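Local structure of STM4351 (Salmonella enterica, 2Y7I) at residues Tyr90-Ala95 with Tyr187-Leu191. The protein binds arginine with high specificity in the periplasm, probably handing it on to a membrane transporter. Residues are numbered along the deposited sequence; the frame is centred on the assembly and turned at random.
Sequences YEGLSA and YGKGL
The hinge of this periplasmic binding protein, where the chain passes out of one lobe and returns from the other, is formed here by Y90–A95 and Y187–L191 running roughly antiparallel. At the Y90 end the two segments are joined directly: L191 N donates to Y90 O at 2.7 Å, nearly straight at 167° at the hydrogen. Beside this bond L191 CD1 lies 3.9 Å from Y90 CB and at the edge of the tyrosine ring, near its plane. The two side chains point the same way, and their apolar surfaces suit this buried corner, where the Y90 ring also stacks on F227 and the side chain of L191 comes within about 5 Å of the bound arginine.

Toward the middle, backbone meets backbone. Lacking a side chain, G92 brings its CA within 3.2 Å of K189 O in a CA-H...O contact. G188, next to K189, has a positive phi (100°), a conformation glycine adopts easily. Two waters bridge the partly open central part: one accepts from G92 N and donates to G188 O, while the other accepts from G188 N at 2.7 Å and donates to L93 O.

At the far end, A95 begins strand 95-100 of the second lobe, and its small methyl fits close against Y187. With CG beside the backbone N (chi1 -67°), the phenol lies obliquely to that methyl and reaches H123, whose ND1 is hydrogen-bonded to the hydroxyl. A95 CB sits 3.5 Å from Y187 CZ and 3.4 Å from Y187 OH.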
loop_
_atom_site.group_PDB
_atom_site.type_symbol
_atom_site.label_atom_id
_atom_site.label_comp_id
_atom_site.label_asym_id
_atom_site.label_seq_id
_atom_site.Cartn_x
_atom_site.Cartn_y
_atom_site.Cartn_z
ATOM N N TYR A 90 1.337 -6.441 -4.833
ATOM C CA TYR A 90 -0.054 -6.381 -5.275
ATOM C C TYR A 90 -0.616 -7.798 -5.232
ATOM O O TYR A 90 0.149 -8.759 -5.274
ATOM C CB TYR A 90 -0.159 -5.804 -6.696
ATOM C CG TYR A 90 -1.571 -5.443 -7.115
ATOM C CD1 TYR A 90 -2.248 -4.376 -6.521
ATOM C CD2 TYR A 90 -2.228 -6.171 -8.106
ATOM C CE1 TYR A 90 -3.551 -4.041 -6.911
ATOM C CE2 TYR A 90 -3.515 -5.849 -8.503
ATOM C CZ TYR A 90 -4.168 -4.784 -7.909
ATOM O OH TYR A 90 -5.448 -4.479 -8.309
ATOM N N GLU A 91 -1.937 -7.936 -5.149
ATOM C CA GLU A 91 -2.535 -9.261 -4.966
ATOM C C GLU A 91 -2.569 -10.057 -6.252
ATOM O O GLU A 91 -2.751 -9.492 -7.323
ATOM C CB GLU A 91 -3.953 -9.152 -4.414
ATOM C CG GLU A 91 -4.005 -8.975 -2.923
ATOM C CD GLU A 91 -5.416 -8.909 -2.393
ATOM O OE1 GLU A 91 -6.364 -9.008 -3.202
ATOM O OE2 GLU A 91 -5.570 -8.755 -1.162
ATOM N N GLY A 92 -2.387 -11.370 -6.135
ATOM C CA GLY A 92 -2.640 -12.278 -7.241
ATOM C C GLY A 92 -4.136 -12.473 -7.331
ATOM O O GLY A 92 -4.792 -12.750 -6.325
ATOM N N LEU A 93 -4.695 -12.311 -8.523
ATOM C CA LEU A 93 -6.142 -12.417 -8.669
ATOM C C LEU A 93 -6.577 -13.580 -9.559
ATOM O O LEU A 93 -5.741 -14.379 -10.018
ATOM C CB LEU A 93 -6.761 -11.086 -9.131
ATOM C CG LEU A 93 -7.046 -9.940 -8.154
ATOM C CD1 LEU A 93 -7.458 -10.432 -6.754
ATOM C CD2 LEU A 93 -5.864 -8.985 -8.072
ATOM N N SER A 94 -7.887 -13.678 -9.790
ATOM C CA SER A 94 -8.463 -14.775 -10.566
ATOM C C SER A 94 -8.174 -14.651 -12.060
ATOM O O SER A 94 -8.010 -13.545 -12.590
ATOM C CB SER A 94 -9.971 -14.882 -10.318
ATOM O OG SER A 94 -10.224 -15.287 -8.988
ATOM N N ALA A 95 -8.098 -15.800 -12.723
ATOM C CA ALA A 95 -7.803 -15.850 -14.138
ATOM C C ALA A 95 -9.119 -16.027 -14.887
ATOM O O ALA A 95 -10.048 -16.651 -14.385
ATOM C CB ALA A 95 -6.857 -16.975 -14.443
ATOM N N TYR A 187 -3.422 -20.111 -8.070
ATOM C CA TYR A 187 -3.738 -18.680 -8.073
ATOM C C TYR A 187 -3.833 -18.094 -6.668
ATOM O O TYR A 187 -4.033 -18.817 -5.717
ATOM C CB TYR A 187 -5.057 -18.448 -8.821
ATOM C CG TYR A 187 -4.954 -18.758 -10.308
ATOM C CD1 TYR A 187 -4.164 -17.972 -11.141
ATOM C CD2 TYR A 187 -5.646 -19.829 -10.870
ATOM C CE1 TYR A 187 -4.044 -18.240 -12.501
ATOM C CE2 TYR A 187 -5.537 -20.122 -12.231
ATOM C CZ TYR A 187 -4.733 -19.312 -13.041
ATOM O OH TYR A 187 -4.614 -19.566 -14.384
ATOM N N GLY A 188 -3.684 -16.778 -6.551
ATOM C CA GLY A 188 -3.821 -16.115 -5.259
ATOM C C GLY A 188 -2.508 -15.791 -4.566
ATOM O O GLY A 188 -2.513 -15.165 -3.507
ATOM N N LYS A 189 -1.388 -16.237 -5.136
ATOM C CA LYS A 189 -0.077 -15.818 -4.646
ATOM C C LYS A 189 0.133 -14.389 -5.126
ATOM O O LYS A 189 -0.191 -14.056 -6.274
ATOM C CB LYS A 189 1.040 -16.747 -5.149
ATOM C CG LYS A 189 1.021 -18.171 -4.551
ATOM C CD LYS A 189 1.353 -18.158 -3.056
ATOM C CE LYS A 189 1.307 -19.554 -2.447
ATOM N NZ LYS A 189 1.835 -19.542 -1.055
ATOM N N GLY A 190 0.646 -13.533 -4.255
ATOM C CA GLY A 190 0.777 -12.107 -4.593
ATOM C C GLY A 190 1.788 -11.874 -5.694
ATOM O O GLY A 190 2.543 -12.778 -6.044
ATOM N N LEU A 191 1.798 -10.663 -6.247
ATOM C CA LEU A 191 2.818 -10.292 -7.218
ATOM C C LEU A 191 4.076 -9.903 -6.468
ATOM O O LEU A 191 4.004 -9.243 -5.428
ATOM C CB LEU A 191 2.356 -9.134 -8.094
ATOM C CG LEU A 191 1.046 -9.304 -8.863
ATOM C CD1 LEU A 191 0.836 -8.094 -9.751
ATOM C CD2 LEU A 191 1.051 -10.610 -9.680
HETATM O O HOH W 1 -2.291 -12.291 -3.292
HETATM O O HOH W 2 -3.250 -15.280 -8.797
#